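Local coordinates for protein CCMAN5 (Cellulosimicrobium cellulans, PDB 2XSG) that hydrolyses alpha-linked mannose as a GH92-family alpha-mannosidase and probably acts on the capped mannose-6-phosphate glycans of yeast-made glycoproteins, at residues Thr208-Thr213 and Gly246-Gln251; Val146-Phe151 and Ser274-Arg279; Ala139-Ser144 and Val268-Leu273; Pro83-Tyr88 and Ala153-Ser158; Gly189-Tyr194 and Leu202-Arg207. One frame throughout, in Å; residues are numbered along the deposited sequence.

Contact 1 of 5, residues Thr208-Thr213 and Gly246-Gln251; sequences TLQPAT and GEIGLQ
Thr208 and Leu250 form an antiparallel non-hydrogen-bonded pair with their CA atoms 4.6 Å apart, and beyond it the two chains diverge until Gln210 CA lies 6.6 Å from Ile248 CA. At the point of divergence Leu209 N donates to Gly249 O (3.2 Å). On the face shared by Thr208 and Leu250, methyl meets methyl: Thr208 CG2 touches Leu250 CD1 at 3.9 Å. With chi1 at 68°, the Thr208 hydroxyl sits between its own N and carbonyl carbon, where OG1 donates to Gln210 O at 2.7 Å. The bond to Gln210 O ties the turn back on itself; OG1 also pairs with Val185 N. Leu209 lies over Gly249, its CD1 4.1 Å from Gly249 CA; a CB on that glycine would run into CD1. The Leu209 and Gln251 side chains cross at about a right angle, CD2 of the first against CD of the second, while the aliphatic start of Gln210 packs on the backbone, its CG 3.6 Å from Glu247 O. Strand 198-208 here leaves strand 248-255 and turns into strand 212-217, a connection from one sheet to the other, consistent with the beta-sandwich N-terminal domain of family GH92.

Contact 2 of 5, residues Val146-Phe151 and Ser274-Arg279; sequences VHRYAF and SFDAIR
Asp276 OD1 is gripped by two arginines: Arg148 NH2 (3.0 Å) and Arg148 NH1 (3.1 Å) come end-on to this single oxygen, and Arg279 NH1, one helical turn on, forms a salt bridge to it at 3.2 Å. NH2 of Arg148 uses the syn lone pair, whereas its NH1 arrives from above the carboxylate plane. Arg148 NH2 also bridges to Glu137, so both arginines are gathered round acidic partners. Phe275 covers one face of the same Arg148 guanidinium, CD1 over its centre and 3.5 Å from Arg148 CZ, with the planes 40° apart. Arg148 CG is anti to the backbone N (chi1 -175°), which runs the chain out past the ring and carries the guanidinium over Phe275 CD1. Arg148 CB makes a CH-pi contact over the Phe275 face. Val146 CG2 meets Phe275 CD2 at 3.5 Å, and Val146 CG1 touches Ile278 CD1 at 4.1 Å. A leucine in place of Arg148 would probably leave Glu137 without this charged mate and Asp276 dependent on Arg279 alone among these arginines. Ser274 N-caps the helix, its OG accepting from Ala277 N. The first turn, 275-279, passes strand residues 146-150 with axes 9.5 Å apart and directions 135° apart, and Phe275 also reaches Glu137 on the adjoining strand 133-140.

Contact 3 of 5, residues Ala139-Ser144 and Val268-Leu273; sequences AAATRS and VELGDL
Glu269 OE2 lies at the edge of the Arg143 guanidinium, close to its plane, while Thr142 CG2 is above one face, offset toward the rim; carboxylate and guanidinium are turned 37° apart. Arg143 NH2 reaches OE2 at 3.0 Å nearly along the C-O axis, a salt bridge, and Arg143 NE is held by Thr326 O. The other oxygen takes two donors: Ser144 OG to Glu269 OE1 at 2.6 Å, and Arg143 N to OE1 at 3.1 Å on the syn side. Ser144 OG stands beside its backbone N (chi1 -57°), which turns it to that oxygen. Thr142 and Arg143 form the two-residue turn of the beta hairpin between strands 133-140 and 144-150, closed by Ala141 N to Ser144 O (2.9 Å), and the glutamate comes from the last turn of helix 259-270. With an alanine in place of Glu269, the Arg143 amide and guanidinium would probably lose their shared acceptor, and the Ser144 hydroxyl would be left to Thr253. Ala141 CB packs beside the glutamate, 3.8 Å from Glu269 CG, and Leu270 CG lies 3.9 Å from Ser144 OG. Past Leu270 a type II' turn, with Gly271 at positive phi, leads to helix 275-290.

Contact 4 of 5, residues Pro83-Tyr88 and Ala153-Ser158; sequences PTSGSY and AGSTPS
Thr84 turns its hydroxyl anti to the backbone N (chi1 -174°), which brings its CG2 to 4.0 Å from Ser158 CB on the face the two residues share. The same torsion lets Thr84 OG1 accept from Gly86 N at 3.0 Å, an ST turn that bends the chain out of strand 80-84. Ser158 OG, likewise opposite its own N (chi1 169°), is thereby turned to a water and to Leu238 O. The two residues form an antiparallel hydrogen-bonded pair. Thr84 N donates to Ser158 O at 2.9 Å, but the return bond from Ser158 N to Thr84 O is weak, bent to 125° at the hydrogen, as the chains part just here. Beyond the pair, direct side-chain links are slight: Ser85 OG donates weakly to Ser155 OG over 3.4 Å, and each hydroxyl has a firmer partner, Asn119 for Ser85 and Pro152 O for Ser155. Water fills in where the backbones separate. One molecule donates to Ser85 O (2.7 Å) and accepts from Thr156 N (2.9 Å); a second joins Gly86 O to Ser158 OG, donating to the latter at 3.0 Å; a third donates to Gly86 O and also lies close to Thr156 O. Gly86 O is thus served by two waters. The pair lies at the border of the antiparallel sheet, where outermost strand 80-84 meets the start of strand 158-162, itself beside strand 235-240; Pro83 and Thr84 look across to strand 112-121 of the other sheet, touching Leu117 and Val120.

Contact 5 of 5, residues Gly189-Tyr194 and Leu202-Arg207; sequences GQVTGY and LYYTAR
A beta hairpin of strands 185-195 and 198-208 contains this contact, its strands antiparallel and closely hydrogen-bonded. Val191 and Leu202 make one hydrogen-bonded pair, Val191 N to Leu202 O at 2.9 Å and Leu202 N to Val191 O at 3.1 Å, both nearly straight. In the next such pair Tyr204 N donates to Gly189 O at 3.0 Å, while the return from Gly189 N to Tyr204 O is weak at 3.3 Å. Tyr204 CG stands between its own N and carbonyl carbon (chi1 70°), which folds the ring back across the neighbouring strand: Gly189 N lies over one ring face, offset toward the rim and 3.4 Å from Tyr204 CZ. A side chain at Gly189 would crowd Tyr204 OH, which bonds to Ser174 O on strand 169-179. Val191, Leu202 and Tyr204 share this face of the sheet, with Val191 CG2 4.4 Å from Leu202 CB. On the reverse, the non-hydrogen-bonded pair Gln190 and Tyr203 meets through Gln190 CB and Tyr203 CD2 at 3.7 Å. Thr192 OG1 donates to Gln190 OE1 at 2.6 Å, fixing that amide, whose NE2 bonds to Ser172. Tyr203 and Thr205 also touch helix 259-270.

All five contacts lie on the same side of the chain's centre. Contacts 1, 2, 3 and 5 reach one large antiparallel sheet, in which strand 248-255 runs between 144-150 (contact 2) and 198-208 (contact 5). Contact 1, about 11 Å from contact 2 and about 20 Å from contact 5, centre to centre, spans both sheets and shares the second with contact 4, about 13 Å away, where Ile248 packs on Pro157. Along the chain contact 4 closes before contacts 5 and 1 open; contacts 2, 3 and 4 alternate, and 2 and 3 enclose 1 and 5. Contacts 2 and 3 bring helices 259-270 and 275-290 onto the large sheet, joining the N-terminal domain to the start of the catalytic region.

Contact 1 of 5, residues Thr208-Thr213 and Gly246-Gln251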
# COMPACT_ATOMS: atom_id res chain seq x y z
N THR A 208 8.16 -15.41 -27.27
CA THR A 208 7.92 -16.83 -27.03
C THR A 208 9.29 -17.51 -27.00
O THR A 208 10.29 -16.94 -27.49
CB THR A 208 7.03 -17.49 -28.12
OG1 THR A 208 7.73 -17.53 -29.36
CG2 THR A 208 5.71 -16.71 -28.30
N LEU A 209 9.34 -18.70 -26.42
CA LEU A 209 10.56 -19.48 -26.39
C LEU A 209 10.48 -20.66 -27.36
O LEU A 209 11.47 -21.37 -27.56
CB LEU A 209 10.86 -19.95 -24.95
CG LEU A 209 11.00 -18.83 -23.92
CD1 LEU A 209 11.12 -19.41 -22.52
CD2 LEU A 209 12.21 -17.93 -24.22
N GLN A 210 9.30 -20.85 -27.95
CA GLN A 210 9.07 -21.87 -28.99
C GLN A 210 8.55 -21.20 -30.25
O GLN A 210 8.09 -20.05 -30.18
CB GLN A 210 8.07 -22.94 -28.51
CG GLN A 210 8.65 -23.87 -27.45
CD GLN A 210 8.74 -23.20 -26.08
OE1 GLN A 210 9.65 -23.48 -25.29
NE2 GLN A 210 7.79 -22.32 -25.79
N PRO A 211 8.69 -21.86 -31.43
CA PRO A 211 8.21 -21.23 -32.66
C PRO A 211 6.69 -21.05 -32.63
O PRO A 211 5.96 -21.89 -32.08
CB PRO A 211 8.61 -22.23 -33.76
CG PRO A 211 9.74 -23.01 -33.18
CD PRO A 211 9.49 -23.08 -31.70
N ALA A 212 6.23 -19.95 -33.21
CA ALA A 212 4.81 -19.63 -33.20
C ALA A 212 4.47 -18.84 -34.45
O ALA A 212 5.34 -18.20 -35.03
CB ALA A 212 4.45 -18.82 -31.94
N THR A 213 3.22 -18.93 -34.90
CA THR A 213 2.70 -18.01 -35.90
C THR A 213 1.76 -17.06 -35.17
O THR A 213 1.40 -17.29 -34.02
CB THR A 213 1.96 -18.72 -37.07
OG1 THR A 213 0.90 -19.53 -36.55
CG2 THR A 213 2.94 -19.57 -37.92
N GLY A 246 3.82 -29.92 -24.54
CA GLY A 246 4.46 -30.18 -23.24
C GLY A 246 5.15 -28.98 -22.57
O GLY A 246 5.30 -28.96 -21.34
N GLU A 247 5.56 -27.98 -23.36
CA GLU A 247 6.24 -26.79 -22.81
C GLU A 247 6.14 -25.56 -23.70
O GLU A 247 6.82 -25.44 -24.72
CB GLU A 247 7.71 -27.10 -22.51
CG GLU A 247 8.39 -26.09 -21.60
CD GLU A 247 9.82 -26.49 -21.33
OE1 GLU A 247 10.72 -25.95 -21.98
OE2 GLU A 247 10.04 -27.37 -20.49
N ILE A 248 5.26 -24.65 -23.30
CA ILE A 248 5.10 -23.35 -23.95
C ILE A 248 5.56 -22.25 -22.98
O ILE A 248 4.99 -22.06 -21.91
CB ILE A 248 3.63 -23.12 -24.36
CG1 ILE A 248 3.12 -24.24 -25.29
CG2 ILE A 248 3.46 -21.74 -25.01
CD1 ILE A 248 3.90 -24.36 -26.63
N GLY A 249 6.59 -21.52 -23.38
CA GLY A 249 7.19 -20.47 -22.54
C GLY A 249 7.01 -19.06 -23.11
O GLY A 249 6.92 -18.87 -24.33
N LEU A 250 6.93 -18.07 -22.23
CA LEU A 250 6.74 -16.70 -22.62
C LEU A 250 7.44 -15.82 -21.60
O LEU A 250 7.41 -16.12 -20.40
CB LEU A 250 5.25 -16.34 -22.66
CG LEU A 250 4.93 -15.00 -23.33
CD1 LEU A 250 4.96 -15.19 -24.82
CD2 LEU A 250 3.59 -14.45 -22.88
N GLN A 251 8.06 -14.74 -22.07
CA GLN A 251 8.77 -13.81 -21.20
C GLN A 251 8.33 -12.40 -21.55
O GLN A 251 8.44 -11.98 -22.69
CB GLN A 251 10.29 -13.98 -21.35
CG GLN A 251 10.82 -15.40 -21.03
CD GLN A 251 12.33 -15.46 -20.96
OE1 GLN A 251 12.91 -16.26 -20.21
NE2 GLN A 251 12.99 -14.60 -21.73

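Contact 2 of 5, residues Val146-Phe151 and Ser274-Arg279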
# COMPACT_ATOMS: atom_id res chain seq x y z
N VAL A 146 7.43 -14.22 -16.28
CA VAL A 146 7.71 -15.40 -17.09
C VAL A 146 6.62 -16.41 -16.89
O VAL A 146 6.08 -16.54 -15.78
CB VAL A 146 9.12 -16.03 -16.85
CG1 VAL A 146 10.17 -15.03 -17.24
CG2 VAL A 146 9.31 -16.51 -15.39
N HIS A 147 6.31 -17.10 -17.99
CA HIS A 147 5.24 -18.10 -18.08
C HIS A 147 5.80 -19.44 -18.56
O HIS A 147 6.63 -19.49 -19.49
CB HIS A 147 4.20 -17.67 -19.10
CG HIS A 147 3.59 -16.33 -18.85
ND1 HIS A 147 2.22 -16.15 -18.71
CD2 HIS A 147 4.14 -15.10 -18.74
CE1 HIS A 147 1.96 -14.88 -18.50
NE2 HIS A 147 3.11 -14.21 -18.51
N ARG A 148 5.33 -20.52 -17.92
CA ARG A 148 5.50 -21.89 -18.43
C ARG A 148 4.16 -22.64 -18.42
O ARG A 148 3.55 -22.80 -17.35
CB ARG A 148 6.55 -22.66 -17.61
CG ARG A 148 6.84 -24.05 -18.17
CD ARG A 148 8.02 -24.68 -17.47
NE ARG A 148 7.82 -24.76 -16.01
CZ ARG A 148 8.81 -24.92 -15.15
NH1 ARG A 148 10.06 -24.99 -15.59
NH2 ARG A 148 8.56 -24.98 -13.84
N TYR A 149 3.73 -23.10 -19.59
CA TYR A 149 2.45 -23.79 -19.77
C TYR A 149 2.63 -25.21 -20.28
O TYR A 149 3.46 -25.46 -21.16
CB TYR A 149 1.56 -23.04 -20.77
CG TYR A 149 1.16 -21.67 -20.31
CD1 TYR A 149 1.81 -20.54 -20.80
CD2 TYR A 149 0.14 -21.49 -19.37
CE1 TYR A 149 1.45 -19.27 -20.38
CE2 TYR A 149 -0.21 -20.23 -18.93
CZ TYR A 149 0.45 -19.12 -19.43
OH TYR A 149 0.11 -17.86 -19.01
N ALA A 150 1.87 -26.14 -19.72
CA ALA A 150 1.79 -27.50 -20.26
C ALA A 150 0.39 -27.80 -20.76
O ALA A 150 -0.53 -27.88 -19.96
CB ALA A 150 2.22 -28.55 -19.20
N PHE A 151 0.23 -28.00 -22.06
CA PHE A 151 -1.09 -28.27 -22.67
C PHE A 151 -1.31 -29.77 -22.85
O PHE A 151 -0.34 -30.50 -22.97
CB PHE A 151 -1.18 -27.59 -24.04
CG PHE A 151 -1.34 -26.10 -23.99
CD1 PHE A 151 -0.26 -25.29 -23.67
CD2 PHE A 151 -2.56 -25.51 -24.28
CE1 PHE A 151 -0.39 -23.89 -23.64
CE2 PHE A 151 -2.71 -24.13 -24.26
CZ PHE A 151 -1.63 -23.32 -23.93
N SER A 274 16.81 -20.19 -17.13
CA SER A 274 15.61 -21.00 -17.22
C SER A 274 14.50 -20.43 -16.32
O SER A 274 14.77 -19.62 -15.42
CB SER A 274 15.93 -22.43 -16.75
OG SER A 274 16.27 -22.40 -15.37
N PHE A 275 13.26 -20.85 -16.58
CA PHE A 275 12.13 -20.50 -15.73
C PHE A 275 12.42 -20.78 -14.25
O PHE A 275 12.25 -19.90 -13.41
CB PHE A 275 10.87 -21.24 -16.20
CG PHE A 275 9.63 -20.92 -15.41
CD1 PHE A 275 9.33 -21.61 -14.24
CD2 PHE A 275 8.75 -19.93 -15.85
CE1 PHE A 275 8.18 -21.31 -13.49
CE2 PHE A 275 7.60 -19.63 -15.13
CZ PHE A 275 7.31 -20.33 -13.94
N ASP A 276 12.87 -22.00 -13.95
CA ASP A 276 13.16 -22.42 -12.57
C ASP A 276 14.16 -21.52 -11.87
O ASP A 276 13.97 -21.19 -10.68
CB ASP A 276 13.67 -23.88 -12.53
CG ASP A 276 12.57 -24.90 -12.78
OD1 ASP A 276 11.38 -24.51 -12.83
OD2 ASP A 276 12.90 -26.10 -12.94
N ALA A 277 15.22 -21.13 -12.59
CA ALA A 277 16.27 -20.25 -12.05
C ALA A 277 15.79 -18.82 -11.83
O ALA A 277 16.20 -18.18 -10.87
CB ALA A 277 17.53 -20.27 -12.93
N ILE A 278 14.95 -18.31 -12.72
CA ILE A 278 14.32 -17.01 -12.50
C ILE A 278 13.39 -17.04 -11.29
O ILE A 278 13.42 -16.15 -10.44
CB ILE A 278 13.60 -16.48 -13.77
CG1 ILE A 278 14.60 -16.29 -14.92
CG2 ILE A 278 12.87 -15.17 -13.47
CD1 ILE A 278 13.95 -16.32 -16.35
N ARG A 279 12.56 -18.09 -11.19
CA ARG A 279 11.67 -18.26 -10.03
C ARG A 279 12.49 -18.39 -8.75
O ARG A 279 12.19 -17.75 -7.75
CB ARG A 279 10.80 -19.50 -10.21
CG ARG A 279 9.70 -19.67 -9.13
CD ARG A 279 9.12 -21.11 -9.15
NE ARG A 279 10.24 -22.04 -9.01
CZ ARG A 279 10.36 -23.21 -9.62
NH1 ARG A 279 9.40 -23.67 -10.44
NH2 ARG A 279 11.47 -23.92 -9.40

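Contact 3 of 5, residues Ala139-Ser144 and Val268-Leu273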
# COMPACT_ATOMS: atom_id res chain seq x y z
N ALA A 139 6.23 -16.81 -12.88
CA ALA A 139 7.11 -16.21 -11.89
C ALA A 139 7.45 -14.78 -12.32
O ALA A 139 7.21 -14.42 -13.48
CB ALA A 139 8.38 -17.03 -11.73
N ALA A 140 8.04 -14.00 -11.42
CA ALA A 140 8.39 -12.61 -11.72
C ALA A 140 9.79 -12.22 -11.29
O ALA A 140 10.26 -12.69 -10.26
CB ALA A 140 7.38 -11.65 -11.07
N ALA A 141 10.42 -11.36 -12.08
CA ALA A 141 11.55 -10.56 -11.63
C ALA A 141 11.04 -9.13 -11.55
O ALA A 141 9.86 -8.89 -11.83
CB ALA A 141 12.72 -10.66 -12.61
N THR A 142 11.91 -8.18 -11.16
CA THR A 142 11.55 -6.77 -10.96
C THR A 142 10.69 -6.23 -12.11
O THR A 142 9.62 -5.64 -11.88
CB THR A 142 12.82 -5.87 -10.79
OG1 THR A 142 13.63 -6.38 -9.73
CG2 THR A 142 12.47 -4.42 -10.49
N ARG A 143 11.16 -6.44 -13.34
CA ARG A 143 10.53 -5.84 -14.52
C ARG A 143 9.84 -6.87 -15.41
O ARG A 143 9.23 -6.49 -16.41
CB ARG A 143 11.56 -5.04 -15.34
CG ARG A 143 12.25 -3.92 -14.56
CD ARG A 143 13.51 -3.37 -15.26
NE ARG A 143 14.18 -2.43 -14.35
CZ ARG A 143 14.99 -2.76 -13.35
NH1 ARG A 143 15.50 -1.80 -12.59
NH2 ARG A 143 15.31 -4.04 -13.12
N SER A 144 9.93 -8.15 -15.06
CA SER A 144 9.55 -9.22 -15.98
C SER A 144 8.58 -10.23 -15.40
O SER A 144 8.62 -10.54 -14.21
CB SER A 144 10.78 -10.00 -16.46
OG SER A 144 11.74 -9.17 -17.07
N VAL A 268 19.16 -8.18 -19.69
CA VAL A 268 19.88 -8.01 -18.42
C VAL A 268 19.28 -8.87 -17.32
O VAL A 268 19.99 -9.63 -16.68
CB VAL A 268 19.98 -6.50 -17.99
CG1 VAL A 268 20.49 -6.38 -16.55
CG2 VAL A 268 20.91 -5.73 -18.93
N GLU A 269 17.97 -8.79 -17.16
CA GLU A 269 17.25 -9.44 -16.08
C GLU A 269 17.17 -10.96 -16.21
O GLU A 269 17.36 -11.69 -15.22
CB GLU A 269 15.83 -8.88 -16.03
CG GLU A 269 15.26 -8.79 -14.66
CD GLU A 269 14.13 -7.78 -14.56
OE1 GLU A 269 13.04 -8.05 -15.13
OE2 GLU A 269 14.33 -6.75 -13.87
N LEU A 270 16.87 -11.43 -17.42
CA LEU A 270 16.56 -12.83 -17.66
C LEU A 270 17.66 -13.61 -18.39
O LEU A 270 17.79 -14.83 -18.19
CB LEU A 270 15.25 -12.96 -18.43
CG LEU A 270 14.02 -12.24 -17.85
CD1 LEU A 270 12.81 -12.55 -18.71
CD2 LEU A 270 13.77 -12.57 -16.38
N GLY A 271 18.42 -12.92 -19.23
CA GLY A 271 19.44 -13.54 -20.09
C GLY A 271 18.93 -14.84 -20.68
O GLY A 271 17.84 -14.89 -21.25
N ASP A 272 19.73 -15.91 -20.52
CA ASP A 272 19.34 -17.26 -20.95
C ASP A 272 18.96 -18.15 -19.77
O ASP A 272 18.91 -19.38 -19.89
CB ASP A 272 20.46 -17.93 -21.77
CG ASP A 272 20.85 -17.13 -23.02
OD1 ASP A 272 19.97 -16.79 -23.84
OD2 ASP A 272 22.05 -16.86 -23.18
N LEU A 273 18.70 -17.54 -18.62
CA LEU A 273 18.24 -18.29 -17.46
C LEU A 273 16.94 -19.01 -17.75
O LEU A 273 16.10 -18.55 -18.52
CB LEU A 273 18.08 -17.38 -16.23
CG LEU A 273 19.28 -16.52 -15.79
CD1 LEU A 273 18.88 -15.63 -14.65
CD2 LEU A 273 20.53 -17.35 -15.44

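Contact 4 of 5, residues Pro83-Tyr88 and Ala153-Ser158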
# COMPACT_ATOMS: atom_id res chain seq x y z
N PRO A 83 -4.02 -18.74 -21.95
CA PRO A 83 -3.75 -20.01 -22.64
C PRO A 83 -5.05 -20.68 -23.09
O PRO A 83 -6.05 -20.67 -22.36
CB PRO A 83 -3.07 -20.84 -21.55
CG PRO A 83 -3.70 -20.37 -20.28
CD PRO A 83 -3.90 -18.89 -20.49
N THR A 84 -5.04 -21.25 -24.30
CA THR A 84 -6.22 -21.90 -24.84
C THR A 84 -5.86 -22.92 -25.92
O THR A 84 -4.83 -22.79 -26.59
CB THR A 84 -7.21 -20.87 -25.41
OG1 THR A 84 -8.42 -21.53 -25.80
CG2 THR A 84 -6.62 -20.11 -26.61
N SER A 85 -6.70 -23.95 -26.06
CA SER A 85 -6.55 -24.91 -27.16
C SER A 85 -7.56 -24.59 -28.25
O SER A 85 -7.65 -25.30 -29.25
CB SER A 85 -6.73 -26.35 -26.68
OG SER A 85 -5.79 -26.65 -25.68
N GLY A 86 -8.30 -23.51 -28.06
CA GLY A 86 -9.25 -23.04 -29.06
C GLY A 86 -8.60 -22.27 -30.19
O GLY A 86 -7.40 -21.99 -30.15
N SER A 87 -9.43 -21.93 -31.19
CA SER A 87 -9.06 -21.16 -32.38
C SER A 87 -9.96 -19.93 -32.50
O SER A 87 -11.11 -19.94 -32.04
CB SER A 87 -9.27 -22.02 -33.63
OG SER A 87 -8.37 -23.11 -33.65
N TYR A 88 -9.47 -18.90 -33.18
CA TYR A 88 -10.25 -17.67 -33.41
C TYR A 88 -10.23 -17.23 -34.87
O TYR A 88 -9.25 -17.47 -35.59
CB TYR A 88 -9.74 -16.54 -32.50
CG TYR A 88 -9.99 -16.78 -31.02
CD1 TYR A 88 -8.99 -17.31 -30.20
CD2 TYR A 88 -11.22 -16.46 -30.43
CE1 TYR A 88 -9.21 -17.51 -28.82
CE2 TYR A 88 -11.45 -16.67 -29.07
CZ TYR A 88 -10.44 -17.19 -28.27
OH TYR A 88 -10.67 -17.39 -26.94
N ALA A 153 -1.59 -33.38 -24.39
CA ALA A 153 -1.07 -33.96 -25.63
C ALA A 153 -2.12 -33.89 -26.76
O ALA A 153 -3.30 -34.13 -26.54
CB ALA A 153 -0.61 -35.39 -25.41
N GLY A 154 -1.68 -33.53 -27.96
CA GLY A 154 -2.62 -33.47 -29.07
C GLY A 154 -3.25 -32.11 -29.26
O GLY A 154 -3.81 -31.83 -30.32
N SER A 155 -3.18 -31.27 -28.24
CA SER A 155 -3.65 -29.89 -28.36
C SER A 155 -2.84 -29.08 -29.37
O SER A 155 -1.66 -29.31 -29.53
CB SER A 155 -3.53 -29.18 -27.02
OG SER A 155 -4.42 -29.73 -26.08
N THR A 156 -3.49 -28.12 -30.02
CA THR A 156 -2.80 -27.00 -30.67
C THR A 156 -2.75 -25.83 -29.66
O THR A 156 -3.75 -25.11 -29.50
CB THR A 156 -3.52 -26.54 -31.95
OG1 THR A 156 -3.74 -27.65 -32.83
CG2 THR A 156 -2.70 -25.48 -32.70
N PRO A 157 -1.60 -25.64 -28.98
CA PRO A 157 -1.49 -24.59 -27.96
C PRO A 157 -1.58 -23.20 -28.56
O PRO A 157 -1.13 -22.95 -29.69
CB PRO A 157 -0.08 -24.80 -27.38
CG PRO A 157 0.30 -26.21 -27.75
CD PRO A 157 -0.32 -26.35 -29.13
N SER A 158 -2.20 -22.30 -27.81
CA SER A 158 -2.27 -20.91 -28.23
C SER A 158 -2.26 -19.99 -27.00
O SER A 158 -2.75 -20.36 -25.93
CB SER A 158 -3.51 -20.71 -29.09
OG SER A 158 -3.74 -19.34 -29.31
O HOH W 1 -6.33 -27.58 -30.03
O HOH W 2 -6.40 -19.30 -30.69
O HOH W 3 -5.08 -23.37 -30.59

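Contact 5 of 5, residues Gly189-Tyr194 and Leu202-Arg207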
# COMPACT_ATOMS: atom_id res chain seq x y z
N GLY A 189 5.12 -2.95 -27.87
CA GLY A 189 4.31 -1.76 -28.02
C GLY A 189 4.09 -1.06 -26.69
O GLY A 189 4.92 -1.16 -25.79
N GLN A 190 2.96 -0.37 -26.57
CA GLN A 190 2.65 0.39 -25.37
C GLN A 190 1.22 0.15 -24.94
O GLN A 190 0.35 -0.21 -25.76
CB GLN A 190 2.88 1.89 -25.61
CG GLN A 190 1.92 2.53 -26.64
CD GLN A 190 0.62 3.03 -26.01
OE1 GLN A 190 0.53 3.19 -24.79
NE2 GLN A 190 -0.39 3.29 -26.83
N VAL A 191 0.97 0.33 -23.65
CA VAL A 191 -0.37 0.33 -23.13
C VAL A 191 -0.53 1.60 -22.30
O VAL A 191 0.35 1.94 -21.51
CB VAL A 191 -0.70 -0.95 -22.29
CG1 VAL A 191 -0.75 -2.18 -23.19
CG2 VAL A 191 0.31 -1.16 -21.18
N THR A 192 -1.62 2.31 -22.53
CA THR A 192 -1.93 3.52 -21.75
C THR A 192 -3.25 3.29 -21.03
O THR A 192 -4.27 2.97 -21.65
CB THR A 192 -1.93 4.79 -22.65
OG1 THR A 192 -0.62 4.95 -23.21
CG2 THR A 192 -2.32 6.07 -21.87
N GLY A 193 -3.20 3.38 -19.71
CA GLY A 193 -4.37 3.16 -18.88
C GLY A 193 -4.67 4.38 -18.04
O GLY A 193 -4.00 5.41 -18.14
N TYR A 194 -5.67 4.28 -17.18
CA TYR A 194 -5.99 5.37 -16.29
C TYR A 194 -6.46 4.79 -14.96
O TYR A 194 -7.16 3.77 -14.94
CB TYR A 194 -7.06 6.27 -16.91
CG TYR A 194 -7.45 7.47 -16.05
CD1 TYR A 194 -8.38 7.34 -15.01
CD2 TYR A 194 -6.90 8.74 -16.30
CE1 TYR A 194 -8.74 8.43 -14.22
CE2 TYR A 194 -7.27 9.86 -15.50
CZ TYR A 194 -8.19 9.68 -14.47
OH TYR A 194 -8.57 10.74 -13.66
N LEU A 202 3.06 2.40 -20.18
CA LEU A 202 4.16 1.43 -20.05
C LEU A 202 4.44 0.77 -21.39
O LEU A 202 3.51 0.48 -22.16
CB LEU A 202 3.80 0.36 -19.01
CG LEU A 202 3.88 0.77 -17.54
CD1 LEU A 202 3.30 -0.35 -16.70
CD2 LEU A 202 5.35 1.06 -17.12
N TYR A 203 5.72 0.56 -21.68
CA TYR A 203 6.14 -0.16 -22.88
C TYR A 203 6.42 -1.61 -22.53
O TYR A 203 6.79 -1.92 -21.39
CB TYR A 203 7.36 0.52 -23.54
CG TYR A 203 7.07 1.95 -23.90
CD1 TYR A 203 7.31 2.97 -22.98
CD2 TYR A 203 6.51 2.28 -25.13
CE1 TYR A 203 7.02 4.29 -23.28
CE2 TYR A 203 6.19 3.63 -25.44
CZ TYR A 203 6.46 4.62 -24.51
OH TYR A 203 6.19 5.94 -24.79
N TYR A 204 6.22 -2.50 -23.50
CA TYR A 204 6.42 -3.92 -23.22
C TYR A 204 7.16 -4.63 -24.37
O TYR A 204 7.11 -4.20 -25.51
CB TYR A 204 5.07 -4.61 -22.91
CG TYR A 204 4.20 -4.71 -24.14
CD1 TYR A 204 4.25 -5.84 -24.96
CD2 TYR A 204 3.37 -3.65 -24.52
CE1 TYR A 204 3.49 -5.93 -26.11
CE2 TYR A 204 2.60 -3.72 -25.69
CZ TYR A 204 2.67 -4.86 -26.47
OH TYR A 204 1.92 -4.96 -27.61
N THR A 205 7.83 -5.74 -24.05
CA THR A 205 8.30 -6.70 -25.03
C THR A 205 7.95 -8.09 -24.49
O THR A 205 8.05 -8.34 -23.29
CB THR A 205 9.83 -6.58 -25.29
OG1 THR A 205 10.22 -7.54 -26.29
CG2 THR A 205 10.63 -6.86 -24.01
N ALA A 206 7.45 -8.97 -25.36
CA ALA A 206 7.10 -10.35 -24.97
C ALA A 206 7.60 -11.27 -26.06
O ALA A 206 7.25 -11.09 -27.22
CB ALA A 206 5.58 -10.50 -24.80
N ARG A 207 8.46 -12.21 -25.70
CA ARG A 207 8.93 -13.19 -26.68
C ARG A 207 8.45 -14.57 -26.27
O ARG A 207 8.34 -14.86 -25.08
CB ARG A 207 10.46 -13.17 -26.77
CG ARG A 207 11.17 -13.61 -25.47
CD ARG A 207 12.70 -13.52 -25.60
NE ARG A 207 13.33 -14.43 -24.65
CZ ARG A 207 14.62 -14.46 -24.36
NH1 ARG A 207 15.47 -13.62 -24.95
NH2 ARG A 207 15.08 -15.34 -23.48